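Local coordinates for putative GH105 family protein (Salmonella enterica subsp. enterica serovar Paratyphi A, PDB 3QWT) that is a putative glycoside hydrolase of family GH105 with an alpha/alpha toroid fold, whose substrate and activity are not established, at residues E25-I30 against E375-Y380; K107-M112 against M172-P177; M153-L158 against Q165-T170; F300-L305 against A369-T374. All blocks are in the same frame, centred on the assembly; numbering follows the deposited sequence.

Contact 1: residues E25-I30 against E375-Y380; sequences ELKALI and EYLRNY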
loop_
_atom_site.group_PDB
_atom_site.type_symbol
_atom_site.label_atom_id
_atom_site.label_comp_id
_atom_site.label_asym_id
_atom_site.label_seq_id
_atom_site.Cartn_x
_atom_site.Cartn_y
_atom_site.Cartn_z
ATOM N N GLU A 25 -43.928 -10.900 22.646
ATOM C CA GLU A 25 -43.955 -11.641 23.891
ATOM C C GLU A 25 -42.519 -11.774 24.386
ATOM O O GLU A 25 -42.222 -11.547 25.559
ATOM C CB GLU A 25 -44.560 -13.022 23.640
ATOM C CG GLU A 25 -45.073 -13.737 24.871
ATOM C CD GLU A 25 -45.940 -14.938 24.513
ATOM O OE1 GLU A 25 -45.799 -15.483 23.392
ATOM O OE2 GLU A 25 -46.779 -15.326 25.345
ATOM N N LEU A 26 -41.626 -12.143 23.476
ATOM C CA LEU A 26 -40.205 -12.216 23.795
ATOM C C LEU A 26 -39.697 -10.902 24.391
ATOM O O LEU A 26 -39.070 -10.882 25.455
ATOM C CB LEU A 26 -39.412 -12.557 22.544
ATOM C CG LEU A 26 -38.966 -14.002 22.466
ATOM C CD1 LEU A 26 -38.602 -14.348 21.033
ATOM C CD2 LEU A 26 -37.795 -14.214 23.406
ATOM N N LYS A 27 -39.968 -9.801 23.706
ATOM C CA LYS A 27 -39.528 -8.506 24.208
ATOM C C LYS A 27 -40.078 -8.229 25.615
ATOM O O LYS A 27 -39.349 -7.764 26.501
ATOM C CB LYS A 27 -39.920 -7.391 23.242
ATOM C CG LYS A 27 -39.222 -7.449 21.916
ATOM C CD LYS A 27 -39.450 -6.146 21.182
ATOM C CE LYS A 27 -38.677 -6.075 19.885
ATOM N NZ LYS A 27 -39.051 -4.850 19.123
ATOM N N ALA A 28 -41.358 -8.524 25.822
ATOM C CA ALA A 28 -41.959 -8.293 27.134
ATOM C C ALA A 28 -41.272 -9.128 28.214
ATOM O O ALA A 28 -41.103 -8.674 29.339
ATOM C CB ALA A 28 -43.454 -8.572 27.098
ATOM N N LEU A 29 -40.863 -10.344 27.859
ATOM C CA LEU A 29 -40.118 -11.209 28.772
ATOM C C LEU A 29 -38.760 -10.575 29.120
ATOM O O LEU A 29 -38.361 -10.488 30.287
ATOM C CB LEU A 29 -39.921 -12.578 28.117
ATOM C CG LEU A 29 -39.510 -13.785 28.962
ATOM C CD1 LEU A 29 -40.480 -14.019 30.112
ATOM C CD2 LEU A 29 -39.437 -15.017 28.080
ATOM N N ILE A 30 -38.050 -10.119 28.099
ATOM C CA ILE A 30 -36.773 -9.467 28.331
ATOM C C ILE A 30 -36.952 -8.277 29.272
ATOM O O ILE A 30 -36.203 -8.126 30.233
ATOM C CB ILE A 30 -36.124 -9.067 27.022
ATOM C CG1 ILE A 30 -35.849 -10.335 26.209
ATOM C CG2 ILE A 30 -34.832 -8.302 27.288
ATOM C CD1 ILE A 30 -35.365 -10.100 24.798
ATOM N N GLU A 375 -30.367 -12.970 21.020
ATOM C CA GLU A 375 -29.915 -13.667 19.836
ATOM C C GLU A 375 -31.109 -14.397 19.196
ATOM O O GLU A 375 -31.232 -14.460 17.969
ATOM C CB GLU A 375 -28.756 -14.612 20.184
ATOM C CG GLU A 375 -28.278 -15.498 19.035
ATOM C CD GLU A 375 -27.648 -14.736 17.863
ATOM O OE1 GLU A 375 -26.975 -13.725 18.091
ATOM O OE2 GLU A 375 -27.806 -15.169 16.701
ATOM N N TYR A 376 -32.011 -14.915 20.024
ATOM C CA TYR A 376 -33.170 -15.633 19.500
ATOM C C TYR A 376 -34.129 -14.692 18.761
ATOM O O TYR A 376 -34.795 -15.097 17.798
ATOM C CB TYR A 376 -33.896 -16.368 20.621
ATOM C CG TYR A 376 -34.918 -17.382 20.134
ATOM C CD1 TYR A 376 -36.286 -17.153 20.291
ATOM C CD2 TYR A 376 -34.515 -18.569 19.527
ATOM C CE1 TYR A 376 -37.214 -18.062 19.860
ATOM C CE2 TYR A 376 -35.453 -19.500 19.088
ATOM C CZ TYR A 376 -36.802 -19.235 19.259
ATOM O OH TYR A 376 -37.753 -20.139 18.832
ATOM N N LEU A 377 -34.181 -13.437 19.211
ATOM C CA LEU A 377 -34.966 -12.403 18.544
ATOM C C LEU A 377 -34.542 -12.183 17.098
ATOM O O LEU A 377 -35.345 -11.745 16.277
ATOM C CB LEU A 377 -34.892 -11.072 19.301
ATOM C CG LEU A 377 -36.008 -10.849 20.335
ATOM C CD1 LEU A 377 -35.808 -9.531 21.056
ATOM C CD2 LEU A 377 -37.397 -10.898 19.697
ATOM N N ARG A 378 -33.286 -12.471 16.778
ATOM C CA ARG A 378 -32.830 -12.309 15.396
ATOM C C ARG A 378 -33.629 -13.195 14.451
ATOM O O ARG A 378 -33.819 -12.851 13.290
ATOM C CB ARG A 378 -31.330 -12.566 15.250
ATOM C CG ARG A 378 -30.457 -11.466 15.846
ATOM C CD ARG A 378 -28.991 -11.727 15.542
ATOM N NE ARG A 378 -28.661 -11.433 14.148
ATOM C CZ ARG A 378 -28.396 -10.210 13.690
ATOM N NH1 ARG A 378 -28.097 -10.017 12.408
ATOM N NH2 ARG A 378 -28.432 -9.175 14.522
ATOM N N ASN A 379 -34.112 -14.324 14.959
ATOM C CA ASN A 379 -35.054 -15.158 14.201
ATOM C C ASN A 379 -36.358 -14.451 13.811
ATOM O O ASN A 379 -37.122 -14.963 12.992
ATOM C CB ASN A 379 -35.382 -16.448 14.957
ATOM C CG ASN A 379 -34.268 -17.462 14.879
ATOM O OD1 ASN A 379 -33.428 -17.404 13.991
ATOM N ND2 ASN A 379 -34.258 -18.404 15.809
ATOM N N TYR A 380 -36.614 -13.278 14.385
ATOM C CA TYR A 380 -37.838 -12.550 14.053
ATOM C C TYR A 380 -37.605 -11.398 13.087
ATOM O O TYR A 380 -38.469 -10.541 12.913
ATOM C CB TYR A 380 -38.556 -12.077 15.318
ATOM C CG TYR A 380 -39.006 -13.229 16.164
ATOM C CD1 TYR A 380 -38.082 -14.005 16.843
ATOM C CD2 TYR A 380 -40.351 -13.565 16.265
ATOM C CE1 TYR A 380 -38.482 -15.079 17.606
ATOM C CE2 TYR A 380 -40.759 -14.639 17.024
ATOM C CZ TYR A 380 -39.819 -15.394 17.694
ATOM O OH TYR A 380 -40.199 -16.468 18.460
#
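The backbones of 25-30 and 375-380 come nearest at Leu26 and Leu377, whose CA atoms lie 7.4 Å apart. Segment 25-30 is regular helix. Segment 375-380 begins on helix 363-377. No hydrogen bond joins the two, so the contact rests on apolar side chains. Leu26 is its centre. Its CD1 meets Tyr380 CE1 at 3.5 Å, and the two side chains cross at about a right angle. The same methyl lies in the plane of the Tyr376 ring, at its edge, 3.7 Å from Tyr376 CD1. Leu377 uses both of its branches. Its CD2 packs on Leu26 CB at 3.9 Å. Its CD1 meets Ile30 CD1 tip to tip at 3.8 Å and also touches Lys27 CG across the side of the lysine chain. CG1 of Ile30 stands anti to the carbonyl carbon (chi1 -62°), and the extended branch carries CD1 to Leu377. The hydroxyls of both tyrosines are held elsewhere, Tyr376 by Glu322 and Tyr380 by the carbonyl of Ile21. Tyr79 of helix 67-83 touches Lys27, Ile30 and Leu377. The contact joins the first and last helices of the chain, consistent with ring closure in an alpha/alpha toroid.

Contact 2: residues K107-M112 against M172-P177; sequences KNVNTM and MMTVLP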
loop_
_atom_site.group_PDB
_atom_site.type_symbol
_atom_site.label_atom_id
_atom_site.label_comp_id
_atom_site.label_asym_id
_atom_site.label_seq_id
_atom_site.Cartn_x
_atom_site.Cartn_y
_atom_site.Cartn_z
ATOM N N LYS A 107 -8.530 -3.672 41.178
ATOM C CA LYS A 107 -8.419 -4.367 39.900
ATOM C C LYS A 107 -8.130 -5.861 40.035
ATOM O O LYS A 107 -7.248 -6.273 40.783
ATOM C CB LYS A 107 -7.341 -3.715 39.027
ATOM C CG LYS A 107 -7.625 -2.252 38.656
ATOM C CD LYS A 107 -6.651 -1.759 37.574
ATOM C CE LYS A 107 -6.828 -0.269 37.293
ATOM N NZ LYS A 107 -6.340 0.565 38.443
ATOM N N ASN A 108 -8.879 -6.657 39.284
ATOM C CA ASN A 108 -8.682 -8.100 39.231
ATOM C C ASN A 108 -9.446 -8.695 38.052
ATOM O O ASN A 108 -10.161 -7.977 37.346
ATOM C CB ASN A 108 -9.123 -8.759 40.540
ATOM C CG ASN A 108 -10.575 -8.479 40.872
ATOM O OD1 ASN A 108 -11.485 -8.866 40.128
ATOM N ND2 ASN A 108 -10.804 -7.807 42.003
ATOM N N VAL A 109 -9.319 -10.006 37.856
ATOM C CA VAL A 109 -9.899 -10.659 36.683
ATOM C C VAL A 109 -11.385 -10.339 36.560
ATOM O O VAL A 109 -11.891 -10.154 35.459
ATOM C CB VAL A 109 -9.651 -12.189 36.680
ATOM C CG1 VAL A 109 -10.453 -12.894 37.783
ATOM C CG2 VAL A 109 -9.998 -12.782 35.324
ATOM N N ASN A 110 -12.068 -10.244 37.701
ATOM C CA ASN A 110 -13.530 -10.046 37.729
ATOM C C ASN A 110 -14.036 -8.610 37.636
ATOM O O ASN A 110 -14.982 -8.320 36.898
ATOM C CB ASN A 110 -14.141 -10.719 38.949
ATOM C CG ASN A 110 -14.051 -12.244 38.870
ATOM O OD1 ASN A 110 -14.098 -12.814 37.783
ATOM N ND2 ASN A 110 -13.916 -12.900 40.023
ATOM N N THR A 111 -13.420 -7.707 38.381
ATOM C CA THR A 111 -13.851 -6.311 38.321
ATOM C C THR A 111 -13.571 -5.675 36.935
ATOM O O THR A 111 -14.026 -4.566 36.636
ATOM C CB THR A 111 -13.204 -5.498 39.447
ATOM O OG1 THR A 111 -11.777 -5.577 39.337
ATOM C CG2 THR A 111 -13.654 -6.031 40.833
HETATM N N MSE A 112 -12.849 -6.406 36.092
HETATM C CA MSE A 112 -12.553 -5.996 34.710
HETATM C C MSE A 112 -13.780 -6.085 33.799
HETATM O O MSE A 112 -13.966 -5.247 32.909
HETATM C CB MSE A 112 -11.412 -6.874 34.147
HETATM C CG MSE A 112 -11.079 -6.672 32.667
HETATM SE SE MSE A 112 -10.061 -5.007 32.304
HETATM C CE MSE A 112 -8.544 -5.368 33.399
HETATM N N MSE A 172 -14.078 -14.736 29.803
HETATM C CA MSE A 172 -15.210 -13.828 29.714
HETATM C C MSE A 172 -14.950 -12.486 30.413
HETATM O O MSE A 172 -15.290 -11.421 29.879
HETATM C CB MSE A 172 -16.469 -14.487 30.299
HETATM C CG MSE A 172 -17.707 -13.595 30.348
HETATM SE SE MSE A 172 -18.489 -13.280 28.583
HETATM C CE MSE A 172 -18.272 -11.341 28.521
HETATM N N MSE A 173 -14.355 -12.545 31.602
HETATM C CA MSE A 173 -14.231 -11.371 32.469
HETATM C C MSE A 173 -13.063 -10.425 32.151
HETATM O O MSE A 173 -13.105 -9.260 32.539
HETATM C CB MSE A 173 -14.115 -11.796 33.924
HETATM C CG MSE A 173 -15.121 -12.849 34.354
HETATM SE SE MSE A 173 -16.936 -12.507 33.740
HETATM C CE MSE A 173 -17.629 -14.312 34.094
ATOM N N THR A 174 -12.017 -10.918 31.486
ATOM C CA THR A 174 -10.859 -10.071 31.171
ATOM C C THR A 174 -10.376 -10.186 29.731
ATOM O O THR A 174 -10.089 -9.185 29.085
ATOM C CB THR A 174 -9.669 -10.325 32.140
ATOM O OG1 THR A 174 -9.999 -9.804 33.426
ATOM C CG2 THR A 174 -8.406 -9.624 31.674
ATOM N N VAL A 175 -10.263 -11.399 29.218
ATOM C CA VAL A 175 -9.771 -11.518 27.866
ATOM C C VAL A 175 -10.659 -10.802 26.851
ATOM O O VAL A 175 -10.182 -9.994 26.071
ATOM C CB VAL A 175 -9.595 -12.961 27.409
ATOM C CG1 VAL A 175 -8.908 -12.951 26.045
ATOM C CG2 VAL A 175 -8.777 -13.728 28.416
ATOM N N LEU A 176 -11.945 -11.112 26.838
ATOM C CA LEU A 176 -12.803 -10.521 25.828
ATOM C C LEU A 176 -12.819 -8.993 25.945
ATOM O O LEU A 176 -12.724 -8.302 24.940
ATOM C CB LEU A 176 -14.215 -11.108 25.887
ATOM C CG LEU A 176 -15.195 -10.485 24.894
ATOM C CD1 LEU A 176 -14.689 -10.618 23.467
ATOM C CD2 LEU A 176 -16.536 -11.139 25.026
ATOM N N PRO A 177 -12.941 -8.461 27.176
ATOM C CA PRO A 177 -12.869 -6.997 27.314
ATOM C C PRO A 177 -11.568 -6.433 26.767
ATOM O O PRO A 177 -11.570 -5.381 26.129
ATOM C CB PRO A 177 -12.943 -6.781 28.830
ATOM C CG PRO A 177 -13.727 -7.958 29.330
ATOM C CD PRO A 177 -13.398 -9.115 28.421
#
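The contact lies beside a bound glycerol, probably from the crystallisation liquor, which may mark a pocket: Asn110 ND2 bonds to it. Loop 107-112 is joined to helix 170-184 by one hydrogen bond. Thr174 OG1 donates to Val109 O at 2.8 Å, in the carbonyl plane and on a lone pair. Thr174 OG1 stands anti to its own carbonyl carbon (chi1 -71°), which turns the hydroxyl to the loop. Val109 CG2 lies across the threonine, 3.5 Å from Thr174 OG1. Met112 CB also comes within 3.3 Å of Thr174 OG1. Met112 is a selenomethionine, and its CG also rests 3.3 Å from Met173 O. Asn110 turns its OD1 to the chain of Met173, with CG of that selenomethionine 3.6 Å from Asn110 OD1. The loop is braced from within by an Asx motif: Thr111 N donates to Asn108 OD1 at 2.9 Å, from above the carbonyl plane. The helix makes a wider pi-type turn at 172-175 and is kinked at Pro177, whose CB faces Met112 CG. Trp140 and Ala141 of helix 131-143 pack on Met112, while Trp67 of helix 67-83 touches both Asn110 and Met173.

Contact 3: residues M153-L158 against Q165-T170; sequences MQHITL and QMWDDT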
loop_
_atom_site.group_PDB
_atom_site.type_symbol
_atom_site.label_atom_id
_atom_site.label_comp_id
_atom_site.label_asym_id
_atom_site.label_seq_id
_atom_site.Cartn_x
_atom_site.Cartn_y
_atom_site.Cartn_z
HETATM N N MSE A 153 -2.706 -15.700 32.068
HETATM C CA MSE A 153 -3.385 -14.793 32.983
HETATM C C MSE A 153 -3.835 -15.536 34.241
HETATM O O MSE A 153 -4.520 -16.563 34.164
HETATM C CB MSE A 153 -4.564 -14.132 32.299
HETATM C CG MSE A 153 -4.114 -13.117 31.262
HETATM SE SE MSE A 153 -5.602 -12.024 30.705
HETATM C CE MSE A 153 -4.620 -10.495 29.994
ATOM N N GLN A 154 -3.421 -15.036 35.398
ATOM C CA GLN A 154 -3.757 -15.699 36.643
ATOM C C GLN A 154 -5.147 -15.252 37.068
ATOM O O GLN A 154 -5.437 -14.056 37.077
ATOM C CB GLN A 154 -2.726 -15.378 37.717
ATOM C CG GLN A 154 -3.031 -15.991 39.070
ATOM C CD GLN A 154 -1.874 -15.829 40.018
ATOM O OE1 GLN A 154 -0.758 -16.302 39.754
ATOM N NE2 GLN A 154 -2.119 -15.138 41.123
ATOM N N HIS A 155 -6.019 -16.207 37.386
ATOM C CA HIS A 155 -7.376 -15.848 37.779
ATOM C C HIS A 155 -7.400 -15.223 39.174
ATOM O O HIS A 155 -7.933 -15.817 40.116
ATOM C CB HIS A 155 -8.326 -17.051 37.707
ATOM C CG HIS A 155 -9.772 -16.677 37.821
ATOM N ND1 HIS A 155 -10.516 -16.248 36.739
ATOM C CD2 HIS A 155 -10.606 -16.644 38.886
ATOM C CE1 HIS A 155 -11.750 -15.986 37.133
ATOM N NE2 HIS A 155 -11.831 -16.216 38.431
ATOM N N ILE A 156 -6.823 -14.024 39.302
ATOM C CA ILE A 156 -6.826 -13.315 40.571
ATOM C C ILE A 156 -8.126 -12.544 40.793
ATOM O O ILE A 156 -8.638 -11.859 39.912
ATOM C CB ILE A 156 -5.613 -12.377 40.745
ATOM C CG1 ILE A 156 -5.618 -11.768 42.153
ATOM C CG2 ILE A 156 -5.643 -11.271 39.724
ATOM C CD1 ILE A 156 -4.437 -10.860 42.419
ATOM N N THR A 157 -8.624 -12.641 42.012
ATOM C CA THR A 157 -9.980 -12.252 42.341
ATOM C C THR A 157 -10.018 -11.162 43.427
ATOM O O THR A 157 -8.974 -10.783 43.958
ATOM C CB THR A 157 -10.710 -13.537 42.752
ATOM O OG1 THR A 157 -11.259 -14.142 41.575
ATOM C CG2 THR A 157 -11.771 -13.318 43.797
ATOM N N LEU A 158 -11.200 -10.626 43.731
ATOM C CA LEU A 158 -11.331 -9.688 44.846
ATOM C C LEU A 158 -10.849 -10.357 46.127
ATOM O O LEU A 158 -10.246 -9.712 46.992
ATOM C CB LEU A 158 -12.789 -9.250 45.031
ATOM C CG LEU A 158 -13.332 -8.067 44.225
ATOM C CD1 LEU A 158 -14.850 -8.064 44.245
ATOM C CD2 LEU A 158 -12.801 -6.739 44.768
ATOM N N GLN A 165 -3.037 -20.258 39.089
ATOM C CA GLN A 165 -4.267 -20.853 38.545
ATOM C C GLN A 165 -4.796 -20.113 37.319
ATOM O O GLN A 165 -4.710 -18.868 37.240
ATOM C CB GLN A 165 -5.390 -20.875 39.590
ATOM C CG GLN A 165 -5.126 -21.686 40.835
ATOM C CD GLN A 165 -6.325 -21.643 41.785
ATOM O OE1 GLN A 165 -7.457 -21.436 41.348
ATOM N NE2 GLN A 165 -6.079 -21.829 43.078
HETATM N N MSE A 166 -5.360 -20.892 36.388
HETATM C CA MSE A 166 -6.080 -20.375 35.217
HETATM C C MSE A 166 -7.500 -20.959 35.207
HETATM O O MSE A 166 -7.681 -22.163 35.407
HETATM C CB MSE A 166 -5.346 -20.742 33.925
HETATM C CG MSE A 166 -3.984 -20.067 33.759
HETATM SE SE MSE A 166 -2.986 -20.497 32.110
HETATM C CE MSE A 166 -4.152 -19.682 30.743
ATOM N N TRP A 167 -8.507 -20.117 34.995
ATOM C CA TRP A 167 -9.895 -20.602 34.979
ATOM C C TRP A 167 -10.585 -20.303 33.656
ATOM O O TRP A 167 -10.235 -19.330 32.977
ATOM C CB TRP A 167 -10.730 -19.931 36.082
ATOM C CG TRP A 167 -10.257 -20.128 37.484
ATOM C CD1 TRP A 167 -9.036 -20.565 37.887
ATOM C CD2 TRP A 167 -11.011 -19.883 38.676
ATOM N NE1 TRP A 167 -8.979 -20.603 39.260
ATOM C CE2 TRP A 167 -10.176 -20.183 39.768
ATOM C CE3 TRP A 167 -12.311 -19.437 38.922
ATOM C CZ2 TRP A 167 -10.602 -20.064 41.098
ATOM C CZ3 TRP A 167 -12.732 -19.306 40.243
ATOM C CH2 TRP A 167 -11.879 -19.627 41.313
ATOM N N ASP A 168 -11.600 -21.102 33.320
ATOM C CA ASP A 168 -12.498 -20.760 32.212
ATOM C C ASP A 168 -12.932 -19.280 32.251
ATOM O O ASP A 168 -12.869 -18.580 31.253
ATOM C CB ASP A 168 -13.772 -21.600 32.277
ATOM C CG ASP A 168 -13.497 -23.110 32.334
ATOM O OD1 ASP A 168 -12.353 -23.548 32.109
ATOM O OD2 ASP A 168 -14.444 -23.866 32.599
ATOM N N ASP A 169 -13.407 -18.853 33.419
ATOM C CA ASP A 169 -14.093 -17.589 33.608
ATOM C C ASP A 169 -13.227 -16.405 33.128
ATOM O O ASP A 169 -13.735 -15.371 32.694
ATOM C CB ASP A 169 -14.482 -17.417 35.096
ATOM C CG ASP A 169 -15.259 -18.643 35.669
ATOM O OD1 ASP A 169 -16.450 -18.504 36.045
ATOM O OD2 ASP A 169 -14.679 -19.748 35.749
ATOM N N THR A 170 -11.916 -16.562 33.209
ATOM C CA THR A 170 -11.019 -15.511 32.776
ATOM C C THR A 170 -11.344 -15.122 31.347
ATOM O O THR A 170 -11.230 -13.965 31.002
ATOM C CB THR A 170 -9.563 -15.949 32.882
ATOM O OG1 THR A 170 -9.281 -16.286 34.243
ATOM C CG2 THR A 170 -8.621 -14.847 32.432
HETATM O O HOH W 1 -7.193 -17.581 33.770
#
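Thr170 OG1 and His155 ND1 share a hydrogen bond across the contact. It is 2.8 Å long and nearly straight (166°), with the hydroxyl near the plane of the imidazole at its edge. Either atom could be the donor. A water donates to Met153 O at 2.9 Å and accepts from Trp167 N, so it bridges the two segments. The imidazole is fixed a second way by an offset stack on Trp167. The centroids of the His155 ring and the six-membered ring of Trp167 are 4.1 Å apart, and the planes are tilted by only 10°. His155 CD2 stands over the indole face, 3.3 Å from Trp167 CD2. The root of the histidine joins in: His155 CB lies over the face of the five-membered ring, 3.7 Å from its centroid, as a CH-pi contact. CG of His155 is anti to the backbone N (chi1 -168°), which places the imidazole over the indole face. The indole is itself held by Gln165, since Trp167 NE1 donates to Gln165 OE1 at 2.7 Å, almost in the ring plane. The backbones are tied by His155 N to Gln165 O at 3.0 Å. His155 sits at the centre of an inverse gamma turn. A type I beta turn from Trp167 to Thr170 leads from strand 165-167 into helix 170-184. Asp169, in that turn, bonds to Trp236 and His215. His155 NE2 bonds to a glycerol, probably from the crystallisation liquor, which may mark a pocket of the toroid; whether substrate binds there is not established.

Contact 4: residues F300-L305 against A369-T374; sequences FAYGIL and AMLCLT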
loop_
_atom_site.group_PDB
_atom_site.type_symbol
_atom_site.label_atom_id
_atom_site.label_comp_id
_atom_site.label_asym_id
_atom_site.label_seq_id
_atom_site.Cartn_x
_atom_site.Cartn_y
_atom_site.Cartn_z
ATOM N N PHE A 300 -25.131 -21.248 26.810
ATOM C CA PHE A 300 -25.070 -22.272 25.789
ATOM C C PHE A 300 -26.027 -21.941 24.656
ATOM O O PHE A 300 -25.651 -21.950 23.490
ATOM C CB PHE A 300 -25.423 -23.614 26.402
ATOM C CG PHE A 300 -24.345 -24.180 27.273
ATOM C CD1 PHE A 300 -23.013 -23.886 27.026
ATOM C CD2 PHE A 300 -24.660 -25.019 28.333
ATOM C CE1 PHE A 300 -22.012 -24.423 27.821
ATOM C CE2 PHE A 300 -23.664 -25.559 29.131
ATOM C CZ PHE A 300 -22.340 -25.257 28.879
ATOM N N ALA A 301 -27.264 -21.623 25.009
ATOM C CA ALA A 301 -28.255 -21.263 24.014
ATOM C C ALA A 301 -27.712 -20.135 23.156
ATOM O O ALA A 301 -27.722 -20.215 21.930
ATOM C CB ALA A 301 -29.554 -20.842 24.683
ATOM N N TYR A 302 -27.220 -19.085 23.807
ATOM C CA TYR A 302 -26.698 -17.943 23.076
ATOM C C TYR A 302 -25.644 -18.351 22.052
ATOM O O TYR A 302 -25.786 -18.082 20.857
ATOM C CB TYR A 302 -26.115 -16.908 24.027
ATOM C CG TYR A 302 -25.389 -15.798 23.294
ATOM C CD1 TYR A 302 -26.092 -14.767 22.686
ATOM C CD2 TYR A 302 -24.003 -15.792 23.198
ATOM C CE1 TYR A 302 -25.432 -13.758 22.009
ATOM C CE2 TYR A 302 -23.337 -14.790 22.526
ATOM C CZ TYR A 302 -24.052 -13.772 21.932
ATOM O OH TYR A 302 -23.388 -12.763 21.262
ATOM N N GLY A 303 -24.594 -19.010 22.526
ATOM C CA GLY A 303 -23.464 -19.353 21.679
ATOM C C GLY A 303 -23.848 -20.253 20.530
ATOM O O GLY A 303 -23.448 -20.030 19.381
ATOM N N ILE A 304 -24.625 -21.285 20.838
ATOM C CA ILE A 304 -25.056 -22.219 19.817
ATOM C C ILE A 304 -25.888 -21.499 18.765
ATOM O O ILE A 304 -25.708 -21.708 17.572
ATOM C CB ILE A 304 -25.820 -23.394 20.425
ATOM C CG1 ILE A 304 -24.890 -24.173 21.356
ATOM C CG2 ILE A 304 -26.368 -24.302 19.325
ATOM C CD1 ILE A 304 -25.565 -25.322 22.113
ATOM N N LEU A 305 -26.777 -20.625 19.205
ATOM C CA LEU A 305 -27.550 -19.822 18.271
ATOM C C LEU A 305 -26.641 -18.986 17.388
ATOM O O LEU A 305 -26.794 -18.966 16.173
ATOM C CB LEU A 305 -28.495 -18.893 19.025
ATOM C CG LEU A 305 -29.805 -19.494 19.504
ATOM C CD1 LEU A 305 -30.560 -18.509 20.401
ATOM C CD2 LEU A 305 -30.629 -19.900 18.295
ATOM N N ALA A 369 -29.980 -14.917 30.419
ATOM C CA ALA A 369 -31.288 -15.099 29.811
ATOM C C ALA A 369 -31.491 -14.079 28.688
ATOM O O ALA A 369 -31.970 -14.421 27.610
ATOM C CB ALA A 369 -32.396 -14.998 30.846
HETATM N N MSE A 370 -31.117 -12.826 28.916
HETATM C CA MSE A 370 -31.396 -11.844 27.880
HETATM C C MSE A 370 -30.414 -11.936 26.734
HETATM O O MSE A 370 -30.759 -11.637 25.598
HETATM C CB MSE A 370 -31.582 -10.411 28.427
HETATM C CG MSE A 370 -30.410 -9.762 29.138
HETATM SE SE MSE A 370 -31.035 -8.179 30.171
HETATM C CE MSE A 370 -31.141 -9.031 31.903
ATOM N N LEU A 371 -29.200 -12.383 27.027
ATOM C CA LEU A 371 -28.237 -12.641 25.970
ATOM C C LEU A 371 -28.848 -13.617 24.974
ATOM O O LEU A 371 -28.999 -13.298 23.791
ATOM C CB LEU A 371 -26.934 -13.223 26.535
ATOM C CG LEU A 371 -25.726 -12.323 26.788
ATOM C CD1 LEU A 371 -24.575 -13.190 27.256
ATOM C CD2 LEU A 371 -25.324 -11.525 25.531
ATOM N N CYS A 372 -29.206 -14.808 25.458
ATOM C CA CYS A 372 -29.695 -15.856 24.568
ATOM C C CYS A 372 -31.029 -15.460 23.957
ATOM O O CYS A 372 -31.303 -15.776 22.802
ATOM C CB CYS A 372 -29.802 -17.209 25.288
ATOM S SG CYS A 372 -31.069 -17.340 26.602
ATOM N N LEU A 373 -31.851 -14.747 24.719
ATOM C CA LEU A 373 -33.163 -14.376 24.212
ATOM C C LEU A 373 -33.025 -13.298 23.134
ATOM O O LEU A 373 -33.817 -13.253 22.185
ATOM C CB LEU A 373 -34.126 -13.958 25.338
ATOM C CG LEU A 373 -34.594 -15.063 26.289
ATOM C CD1 LEU A 373 -35.448 -14.487 27.420
ATOM C CD2 LEU A 373 -35.360 -16.135 25.543
ATOM N N THR A 374 -32.002 -12.457 23.249
ATOM C CA THR A 374 -31.768 -11.424 22.233
ATOM C C THR A 374 -31.270 -12.006 20.925
ATOM O O THR A 374 -31.686 -11.592 19.842
ATOM C CB THR A 374 -30.787 -10.361 22.712
ATOM O OG1 THR A 374 -31.331 -9.697 23.858
ATOM C CG2 THR A 374 -30.550 -9.343 21.612
#
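This is a helix-helix contact within the alpha/alpha toroid, between helices 294-309 and 363-377. The short segments run in nearly the same direction, at 28° to each other, and their axes approach to 7.9 Å. They come together most tightly at Tyr302 and Cys372, whose CA atoms are 3.9 Å apart. Small groups allow this. Cys372 makes the contact through CB, which packs on Ala301 CB at 3.7 Å and lies 3.5 Å from the backbone N of Tyr302. Leu305 adds a methyl, its CD1 lying 3.7 Å from Cys372 O. No hydrogen bond crosses between the segments. The hydroxyl of Tyr302 is held by Asp243 of helix 231-248 and by Lys306, and His78 packs edge-to-face with its ring. Ile325 of helix 318-330 touches both Ala301 and Cys372. CG of Tyr302 is anti to the backbone N (chi1 172°), which brings the ring to Leu371. Tyr302 CD1 lies 3.4 Å from Leu371 O, while Leu371 CD2 stands over one ring face, toward the rim, 4.2 Å from Tyr302 CE1.

From the N terminus, helix 23-37 opens contact 1, which closes only at the end of the chain and encloses the other three. Contact 2 opens in the loop before helix 114-125 and closes on helix 170-184. Contact 3 is nested inside it, and the two touch: Val109 N lies 2.9 Å from Ile156 O, a probable hydrogen bond. Contact 4 follows in series, from helix 294-309 to helix 363-377. It shares that last helix with contact 1, and Leu26 packs on Leu373 between them. Contacts 2 and 3 lie across the centre of the chain from contact 1, their centres about 28 and 33 Å from its centre.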